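Local coordinates for Hut operon positive regulatory protein (Bacillus subtilis, PDB 1VEA) that binds regulatory sequences on hut mRNA in the presence of histidine, suppressing transcription termination and so activating the operon for histidine utilization, at residues 76-81 against 121-126; 34-39 against 106-111. The protein carries 1 engineered substitution. All coordinates share one frame; numbering follows the deposited sequence.

Contact 1: residues 76-81 against 121-126. With HBN (N-(2-naphthyl)histidinamide), chain C.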
ATOM      1  N   TYR B  76     -22.573  -2.875   5.029  1.00 54.56           N
ATOM      2  CA  TYR B  76     -21.305  -2.341   5.524  1.00 53.86           C
ATOM      3  C   TYR B  76     -20.112  -2.748   4.647  1.00 51.93           C
ATOM      4  O   TYR B  76     -19.304  -1.908   4.235  1.00 49.48           O
ATOM      5  CB  TYR B  76     -21.098  -2.825   6.954  1.00 56.85           C
ATOM      6  CG  TYR B  76     -19.709  -2.622   7.496  1.00 59.06           C
ATOM      7  CD1 TYR B  76     -19.265  -1.362   7.876  1.00 58.85           C
ATOM      8  CD2 TYR B  76     -18.848  -3.704   7.657  1.00 60.74           C
ATOM      9  CE1 TYR B  76     -17.996  -1.181   8.412  1.00 60.58           C
ATOM     10  CE2 TYR B  76     -17.580  -3.540   8.191  1.00 61.82           C
ATOM     11  CZ  TYR B  76     -17.159  -2.279   8.570  1.00 63.09           C
ATOM     12  OH  TYR B  76     -15.908  -2.131   9.132  1.00 66.08           O
ATOM     13  N   HIS B  77     -20.020  -4.043   4.368  1.00 48.73           N
ATOM     14  CA  HIS B  77     -18.960  -4.588   3.539  1.00 46.46           C
ATOM     15  C   HIS B  77     -18.974  -4.005   2.138  1.00 45.99           C
ATOM     16  O   HIS B  77     -17.921  -3.735   1.547  1.00 46.54           O
ATOM     17  CB  HIS B  77     -19.103  -6.097   3.483  1.00 44.71           C
ATOM     18  CG  HIS B  77     -18.782  -6.765   4.778  1.00 43.41           C
ATOM     19  ND1 HIS B  77     -19.503  -7.833   5.264  1.00 42.20           N
ATOM     20  CD2 HIS B  77     -17.835  -6.492   5.706  1.00 41.04           C
ATOM     21  CE1 HIS B  77     -19.018  -8.187   6.440  1.00 42.34           C
ATOM     22  NE2 HIS B  77     -18.006  -7.388   6.731  1.00 43.17           N
ATOM     23  N   ALA B  78     -20.176  -3.814   1.613  1.00 46.10           N
ATOM     24  CA  ALA B  78     -20.361  -3.248   0.285  1.00 47.10           C
ATOM     25  C   ALA B  78     -19.871  -1.799   0.281  1.00 47.70           C
ATOM     26  O   ALA B  78     -19.204  -1.348  -0.650  1.00 48.31           O
ATOM     27  CB  ALA B  78     -21.831  -3.298  -0.077  1.00 45.02           C
ATOM     28  N   THR B  79     -20.207  -1.086   1.349  1.00 49.46           N
ATOM     29  CA  THR B  79     -19.856   0.316   1.515  1.00 50.57           C
ATOM     30  C   THR B  79     -18.352   0.504   1.698  1.00 52.35           C
ATOM     31  O   THR B  79     -17.771   1.476   1.200  1.00 50.90           O
ATOM     32  CB  THR B  79     -20.601   0.897   2.741  1.00 50.96           C
ATOM     33  OG1 THR B  79     -22.010   0.701   2.573  1.00 47.36           O
ATOM     34  CG2 THR B  79     -20.306   2.387   2.907  1.00 49.81           C
ATOM     35  N   MET B  80     -17.734  -0.430   2.424  1.00 53.66           N
ATOM     36  CA  MET B  80     -16.302  -0.393   2.691  1.00 53.42           C
ATOM     37  C   MET B  80     -15.515  -0.607   1.412  1.00 52.48           C
ATOM     38  O   MET B  80     -14.539   0.088   1.145  1.00 51.24           O
ATOM     39  CB  MET B  80     -15.928  -1.466   3.714  1.00 56.01           C
ATOM     40  CG  MET B  80     -16.412  -1.170   5.128  1.00 61.04           C
ATOM     41  SD  MET B  80     -15.781   0.414   5.777  1.00 64.90           S
ATOM     42  CE  MET B  80     -14.092  -0.026   6.189  1.00 63.20           C
ATOM     43  N   GLU B  81     -15.934  -1.581   0.616  1.00 51.98           N
ATOM     44  CA  GLU B  81     -15.240  -1.831  -0.632  1.00 50.70           C
ATOM     45  C   GLU B  81     -15.323  -0.565  -1.471  1.00 50.47           C
ATOM     46  O   GLU B  81     -14.315  -0.118  -2.038  1.00 51.56           O
ATOM     47  CB  GLU B  81     -15.872  -3.001  -1.389  1.00 50.91           C
ATOM     48  CG  GLU B  81     -15.458  -3.018  -2.847  1.00 51.26           C
ATOM     49  CD  GLU B  81     -15.245  -4.410  -3.400  1.00 52.70           C
ATOM     50  OE1 GLU B  81     -15.768  -5.387  -2.800  1.00 50.48           O
ATOM     51  OE2 GLU B  81     -14.549  -4.507  -4.443  1.00 49.06           O
ATOM     52  N   ILE B 121     -26.637  -6.360  -3.554  1.00 69.20           N
ATOM     53  CA  ILE B 121     -26.737  -4.980  -3.135  1.00 65.13           C
ATOM     54  C   ILE B 121     -25.481  -4.230  -3.552  1.00 62.62           C
ATOM     55  O   ILE B 121     -24.365  -4.650  -3.251  1.00 61.58           O
ATOM     56  CB  ILE B 121     -26.932  -4.904  -1.606  1.00 64.16           C
ATOM     57  CG1 ILE B 121     -26.971  -3.457  -1.148  1.00 62.19           C
ATOM     58  CG2 ILE B 121     -25.815  -5.630  -0.899  1.00 65.60           C
ATOM     59  CD1 ILE B 121     -27.378  -3.327   0.291  1.00 63.34           C
ATOM     60  N   ALA B 122     -25.662  -3.130  -4.272  1.00 59.42           N
ATOM     61  CA  ALA B 122     -24.530  -2.344  -4.723  1.00 56.82           C
ATOM     62  C   ALA B 122     -24.510  -0.972  -4.065  1.00 55.50           C
ATOM     63  O   ALA B 122     -25.548  -0.372  -3.796  1.00 54.55           O
ATOM     64  CB  ALA B 122     -24.559  -2.202  -6.246  1.00 54.06           C
ATOM     65  N   VAL B 123     -23.305  -0.494  -3.799  1.00 54.16           N
ATOM     66  CA  VAL B 123     -23.094   0.805  -3.187  1.00 51.40           C
ATOM     67  C   VAL B 123     -21.990   1.462  -3.976  1.00 50.04           C
ATOM     68  O   VAL B 123     -20.844   1.011  -3.934  1.00 53.03           O
ATOM     69  CB  VAL B 123     -22.637   0.669  -1.730  1.00 51.24           C
ATOM     70  CG1 VAL B 123     -22.057   1.980  -1.246  1.00 50.23           C
ATOM     71  CG2 VAL B 123     -23.806   0.243  -0.859  1.00 50.20           C
ATOM     72  N   SER B 124     -22.334   2.509  -4.711  1.00 47.68           N
ATOM     73  CA  SER B 124     -21.357   3.233  -5.518  1.00 46.72           C
ATOM     74  C   SER B 124     -21.210   4.656  -4.989  1.00 45.84           C
ATOM     75  O   SER B 124     -22.187   5.290  -4.618  1.00 47.70           O
ATOM     76  CB  SER B 124     -21.805   3.261  -6.980  1.00 44.09           C
ATOM     77  OG  SER B 124     -23.122   3.762  -7.075  1.00 43.07           O
ATOM     78  N   LEU B 125     -19.987   5.160  -4.967  1.00 45.20           N
ATOM     79  CA  LEU B 125     -19.733   6.499  -4.466  1.00 46.30           C
ATOM     80  C   LEU B 125     -18.999   7.371  -5.475  1.00 47.48           C
ATOM     81  O   LEU B 125     -18.074   6.929  -6.155  1.00 46.96           O
ATOM     82  CB  LEU B 125     -18.906   6.410  -3.185  1.00 46.44           C
ATOM     83  CG  LEU B 125     -19.506   5.452  -2.153  1.00 46.69           C
ATOM     84  CD1 LEU B 125     -18.421   4.841  -1.275  1.00 45.55           C
ATOM     85  CD2 LEU B 125     -20.525   6.201  -1.339  1.00 46.51           C
ATOM     86  N   TYR B 126     -19.424   8.618  -5.580  1.00 49.84           N
ATOM     87  CA  TYR B 126     -18.767   9.542  -6.479  1.00 52.83           C
ATOM     88  C   TYR B 126     -18.735  10.893  -5.821  1.00 55.72           C
ATOM     89  O   TYR B 126     -19.758  11.388  -5.365  1.00 58.09           O
ATOM     90  CB  TYR B 126     -19.509   9.675  -7.793  1.00 51.03           C
ATOM     91  CG  TYR B 126     -18.855  10.694  -8.696  1.00 49.01           C
ATOM     92  CD1 TYR B 126     -17.601  10.450  -9.261  1.00 49.40           C
ATOM     93  CD2 TYR B 126     -19.484  11.896  -8.985  1.00 46.47           C
ATOM     94  CE1 TYR B 126     -16.993  11.383 -10.097  1.00 49.37           C
ATOM     95  CE2 TYR B 126     -18.894  12.830  -9.812  1.00 47.60           C
ATOM     96  CZ  TYR B 126     -17.653  12.575 -10.368  1.00 49.53           C
ATOM     97  OH  TYR B 126     -17.089  13.513 -11.202  1.00 50.60           O
TER
HETATM   98  C1  HBN C1001     -11.849  -5.155  -0.930  0.50 73.45           C
HETATM   99  C2  HBN C1001     -11.125  -5.650   0.176  0.50 73.81           C
HETATM  100  C3  HBN C1001      -9.965  -4.970   0.638  0.50 74.39           C
HETATM  101  C4  HBN C1001      -9.512  -3.781  -0.003  0.50 74.38           C
HETATM  102  C4A HBN C1001     -10.220  -3.258  -1.118  0.50 73.53           C
HETATM  103  C8A HBN C1001     -11.421  -3.972  -1.588  0.50 73.32           C
HETATM  104  C8  HBN C1001     -12.121  -3.466  -2.678  0.50 73.45           C
HETATM  105  C7  HBN C1001     -11.717  -2.281  -3.355  0.50 73.47           C
HETATM  106  C6  HBN C1001     -10.552  -1.581  -2.911  0.50 72.87           C
HETATM  107  C5  HBN C1001      -9.805  -2.067  -1.798  0.50 73.80           C
HETATM  108  N1  HBN C1001     -12.403  -1.856  -4.349  0.50 74.56           N
HETATM  109  N   HBN C1001     -13.822   0.222  -7.153  0.50 72.65           N
HETATM  110  CA  HBN C1001     -13.764  -0.772  -6.097  0.50 74.34           C
HETATM  111  C   HBN C1001     -12.930  -0.597  -4.837  0.50 74.11           C
HETATM  112  O   HBN C1001     -12.804   0.489  -4.308  0.50 74.80           O
HETATM  113  CB  HBN C1001     -14.453  -1.922  -6.116  0.50 74.81           C
HETATM  114  CG  HBN C1001     -15.417  -2.602  -7.031  0.50 75.42           C
HETATM  115  ND1 HBN C1001     -15.820  -3.899  -6.789  0.50 76.44           N
HETATM  116  CD2 HBN C1001     -16.020  -2.071  -8.163  0.50 75.56           C
HETATM  117  CE1 HBN C1001     -16.667  -4.049  -7.834  0.50 76.03           C
HETATM  118  NE2 HBN C1001     -16.858  -3.020  -8.717  0.50 76.46           N
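Helix-on-sheet packing in the alpha/beta core of a HutP subunit is the setting in which A78 and T79 of helix 70-86 meet V123 of strand 120-130. The two short segments run roughly alongside, their directions 31° apart, and their axes come within 7.5 Å, consistent with the small or beta-branched A78, T79 and V123 at the closest point. The CB of A78 points at the strand and meets CG2 of V123 at 4.1 Å. T79 comes in at an angle, and its OG1 lies 3.9 Å from that same CG2, with CG1 of V123 almost as near. V123 therefore presents both branches to the helix: CG1, anti to the backbone N, rests against CA of T79, while CG2 touches both A78 CB and T79 OG1. The threonine hydroxyl, turned to this apolar neighbour, is satisfied within its own helix by a hydrogen bond with the carbonyl oxygen of L75. Farther along the strand, CD1 of L125 approaches the carbonyl O of T79 at 4.2 Å. I54 of helix 47-61 touches T79, V123 and L125, closing the group from another helix.

Three residues after A78, E81 makes no contact with the strand segment and enters the site of the histidine analogue HBN. Its CG is anti to the backbone N (chi1 163°), and a bend at chi2 brings the carboxylate to the imidazole; OE1 forms a salt bridge with R88 of a neighbouring subunit, which is likely to steady the acid and offset its charge. CG of E81 also lies 3.4 Å from C8 of the HBN naphthyl group. The imidazole ND1 of HBN donates a hydrogen bond to OE2 of E81 at 2.7 Å, bent to 138° at the hydrogen.

Contact 2: residues 34-39 against 106-111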
ATOM      1  N   GLY B  34     -38.323  -4.198  -9.735  1.00 69.52           N
ATOM      2  CA  GLY B  34     -37.934  -5.013  -8.600  1.00 67.22           C
ATOM      3  C   GLY B  34     -36.768  -4.506  -7.771  1.00 66.93           C
ATOM      4  O   GLY B  34     -36.430  -5.110  -6.744  1.00 68.36           O
ATOM      5  N   TRP B  35     -36.148  -3.406  -8.189  1.00 64.26           N
ATOM      6  CA  TRP B  35     -35.016  -2.870  -7.443  1.00 61.34           C
ATOM      7  C   TRP B  35     -35.464  -1.914  -6.350  1.00 60.98           C
ATOM      8  O   TRP B  35     -36.451  -1.203  -6.501  1.00 62.16           O
ATOM      9  CB  TRP B  35     -34.057  -2.112  -8.374  1.00 60.32           C
ATOM     10  CG  TRP B  35     -33.474  -2.896  -9.518  1.00 56.91           C
ATOM     11  CD1 TRP B  35     -33.788  -2.772 -10.844  1.00 57.27           C
ATOM     12  CD2 TRP B  35     -32.421  -3.862  -9.447  1.00 54.64           C
ATOM     13  NE1 TRP B  35     -32.986  -3.596 -11.603  1.00 55.95           N
ATOM     14  CE2 TRP B  35     -32.136  -4.274 -10.766  1.00 55.52           C
ATOM     15  CE3 TRP B  35     -31.684  -4.418  -8.396  1.00 54.38           C
ATOM     16  CZ2 TRP B  35     -31.147  -5.213 -11.057  1.00 54.82           C
ATOM     17  CZ3 TRP B  35     -30.702  -5.353  -8.686  1.00 53.13           C
ATOM     18  CH2 TRP B  35     -30.443  -5.740 -10.003  1.00 53.09           C
ATOM     19  N   LYS B  36     -34.724  -1.903  -5.250  1.00 61.30           N
ATOM     20  CA  LYS B  36     -34.978  -1.005  -4.127  1.00 61.13           C
ATOM     21  C   LYS B  36     -33.858   0.006  -4.290  1.00 62.07           C
ATOM     22  O   LYS B  36     -32.697  -0.385  -4.377  1.00 62.30           O
ATOM     23  CB  LYS B  36     -34.791  -1.736  -2.802  1.00 61.21           C
ATOM     24  CG  LYS B  36     -35.642  -2.970  -2.634  1.00 62.55           C
ATOM     25  CD  LYS B  36     -37.088  -2.604  -2.383  1.00 66.79           C
ATOM     26  CE  LYS B  36     -37.861  -3.812  -1.880  1.00 69.15           C
ATOM     27  NZ  LYS B  36     -37.201  -4.406  -0.676  1.00 71.01           N
ATOM     28  N   VAL B  37     -34.183   1.295  -4.336  1.00 63.24           N
ATOM     29  CA  VAL B  37     -33.141   2.303  -4.523  1.00 62.19           C
ATOM     30  C   VAL B  37     -32.940   3.185  -3.297  1.00 62.76           C
ATOM     31  O   VAL B  37     -33.628   3.019  -2.296  1.00 62.85           O
ATOM     32  CB  VAL B  37     -33.447   3.174  -5.746  1.00 60.18           C
ATOM     33  CG1 VAL B  37     -32.247   4.020  -6.094  1.00 59.67           C
ATOM     34  CG2 VAL B  37     -33.835   2.290  -6.914  1.00 60.18           C
ATOM     35  N   CYS B  38     -31.993   4.119  -3.389  1.00 64.35           N
ATOM     36  CA  CYS B  38     -31.664   5.029  -2.293  1.00 65.79           C
ATOM     37  C   CYS B  38     -30.421   5.859  -2.641  1.00 66.75           C
ATOM     38  O   CYS B  38     -29.373   5.294  -2.941  1.00 68.24           O
ATOM     39  CB  CYS B  38     -31.396   4.216  -1.026  1.00 67.17           C
ATOM     40  SG  CYS B  38     -30.572   5.111   0.294  1.00 72.10           S
ATOM     41  N   LEU B  39     -30.538   7.189  -2.603  1.00 66.36           N
ATOM     42  CA  LEU B  39     -29.411   8.079  -2.906  1.00 65.21           C
ATOM     43  C   LEU B  39     -29.145   9.060  -1.775  1.00 66.07           C
ATOM     44  O   LEU B  39     -29.890   9.099  -0.796  1.00 67.85           O
ATOM     45  CB  LEU B  39     -29.656   8.878  -4.179  1.00 63.15           C
ATOM     46  CG  LEU B  39     -29.872   8.087  -5.457  1.00 61.77           C
ATOM     47  CD1 LEU B  39     -31.238   7.419  -5.418  1.00 62.92           C
ATOM     48  CD2 LEU B  39     -29.774   9.025  -6.640  1.00 61.70           C
ATOM     49  N   VAL B 106     -27.499   3.403  -3.797  1.00 48.99           N
ATOM     50  CA  VAL B 106     -27.522   2.059  -3.268  1.00 47.33           C
ATOM     51  C   VAL B 106     -28.640   1.358  -3.989  1.00 49.60           C
ATOM     52  O   VAL B 106     -29.719   1.914  -4.124  1.00 50.38           O
ATOM     53  CB  VAL B 106     -27.827   2.069  -1.772  1.00 45.26           C
ATOM     54  CG1 VAL B 106     -27.591   0.689  -1.183  1.00 40.87           C
ATOM     55  CG2 VAL B 106     -26.979   3.133  -1.084  1.00 43.09           C
ATOM     56  N   LEU B 107     -28.372   0.152  -4.475  1.00 52.12           N
ATOM     57  CA  LEU B 107     -29.365  -0.637  -5.184  1.00 53.60           C
ATOM     58  C   LEU B 107     -29.418  -1.978  -4.487  1.00 55.95           C
ATOM     59  O   LEU B 107     -28.391  -2.522  -4.094  1.00 56.92           O
ATOM     60  CB  LEU B 107     -28.962  -0.831  -6.651  1.00 53.28           C
ATOM     61  CG  LEU B 107     -30.009  -0.483  -7.719  1.00 53.83           C
ATOM     62  CD1 LEU B 107     -30.284   1.020  -7.686  1.00 54.94           C
ATOM     63  CD2 LEU B 107     -29.517  -0.879  -9.102  1.00 52.91           C
ATOM     64  N   ARG B 108     -30.619  -2.512  -4.326  1.00 58.17           N
ATOM     65  CA  ARG B 108     -30.785  -3.795  -3.675  1.00 60.14           C
ATOM     66  C   ARG B 108     -31.858  -4.550  -4.448  1.00 61.65           C
ATOM     67  O   ARG B 108     -32.908  -4.003  -4.748  1.00 61.12           O
ATOM     68  CB  ARG B 108     -31.187  -3.566  -2.211  1.00 61.64           C
ATOM     69  CG  ARG B 108     -31.282  -4.816  -1.340  1.00 64.53           C
ATOM     70  CD  ARG B 108     -32.592  -5.562  -1.561  1.00 66.65           C
ATOM     71  NE  ARG B 108     -32.738  -6.742  -0.708  1.00 66.69           N
ATOM     72  CZ  ARG B 108     -32.703  -6.720   0.620  1.00 66.77           C
ATOM     73  NH1 ARG B 108     -32.519  -5.578   1.266  1.00 67.43           N
ATOM     74  NH2 ARG B 108     -32.865  -7.845   1.303  1.00 68.00           N
ATOM     75  N   GLY B 109     -31.579  -5.800  -4.788  1.00 64.78           N
ATOM     76  CA  GLY B 109     -32.540  -6.582  -5.529  1.00 67.04           C
ATOM     77  C   GLY B 109     -31.915  -7.887  -5.966  1.00 69.38           C
ATOM     78  O   GLY B 109     -31.083  -8.457  -5.260  1.00 69.12           O
ATOM     79  N   ASN B 110     -32.289  -8.371  -7.143  1.00 72.15           N
ATOM     80  CA  ASN B 110     -31.734  -9.635  -7.602  1.00 75.23           C
ATOM     81  C   ASN B 110     -31.117  -9.698  -8.984  1.00 78.69           C
ATOM     82  O   ASN B 110     -31.828  -9.752  -9.966  1.00 78.92           O
ATOM     83  CB  ASN B 110     -32.785 -10.729  -7.509  1.00 76.37           C
ATOM     84  CG  ASN B 110     -32.267 -12.072  -8.038  1.00 77.55           C
ATOM     85  OD1 ASN B 110     -32.984 -13.072  -8.107  1.00 79.35           O
ATOM     86  ND2 ASN B 110     -30.993 -12.091  -8.404  1.00 77.14           N
ATOM     87  N   PRO B 111     -29.772  -9.669  -9.077  1.00 82.58           N
ATOM     88  CA  PRO B 111     -29.138  -9.752 -10.406  1.00 85.29           C
ATOM     89  C   PRO B 111     -29.582 -11.142 -10.878  1.00 89.07           C
ATOM     90  O   PRO B 111     -28.797 -12.102 -10.886  1.00 90.49           O
ATOM     91  CB  PRO B 111     -27.640  -9.709 -10.089  1.00 83.63           C
ATOM     92  CG  PRO B 111     -27.571  -8.994  -8.773  1.00 82.00           C
ATOM     93  CD  PRO B 111     -28.765  -9.499  -8.012  1.00 81.90           C
TER
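W35 lays its indole beside the end of the strand, in a seat shaped by L107 and G109. CD2 of L107 rises over one face of the ring, offset toward its rim and 4.2 Å from the indole CD2, while the six-membered ring continues along backbone 109-111. CE3 of W35 lies 3.7 Å from CA of G109, where any side chain would run into the indole, and CZ3 of the same ring comes equally close to the N of N110. Were W35 an alanine, a gap would probably open beside G109 and CD2 of L107 would lose the ring it covers. The next bump is V37, whose two methyls both rest against CD1 of L107, CG2 at 3.8 Å; L107 thus fits between the tryptophan and the valine, touching L12 and L30 of helices 9-18 and 23-31.

The chain 34-39 enters from a Schellman motif with G34 at C-prime and runs antiparallel to the strand toward 39-42, outermost within this chain's four-stranded sheet. K36 and R108 form a hydrogen-bonded pair: K36 N gives to R108 O at 2.8 Å and R108 N returns to K36 O at 3.0 Å. Their side chains leave side by side on the face away from the indole, K36 CB against R108 CB at 4.1 Å, and E71 and D119 take the guanidinium in salt bridges, while V63 O accepts a hydrogen bond from NH1.

How the contacts relate
Strand 100-109 is where the two contacts meet: it pairs with strand 120-130 of contact 1 on one side and with the approach to strand 39-42 in contact 2 on the other. A122 N lies 2.8 Å from L107 O, a probable hydrogen bond, and CG1 of V106 packs on CG2 of V123. Contact 1 is the more central, its touching residues all buried, and joins helix to sheet mostly through apolar side chains with no hydrogen bond between its segments. Contact 2, at the margin of the chain's own sheet, relies on backbone pairing and mixes buried residues with exposed ones such as K36. Other subunits reach residues of 76-81 and 121-126, but none touches 34-39 or 106-111.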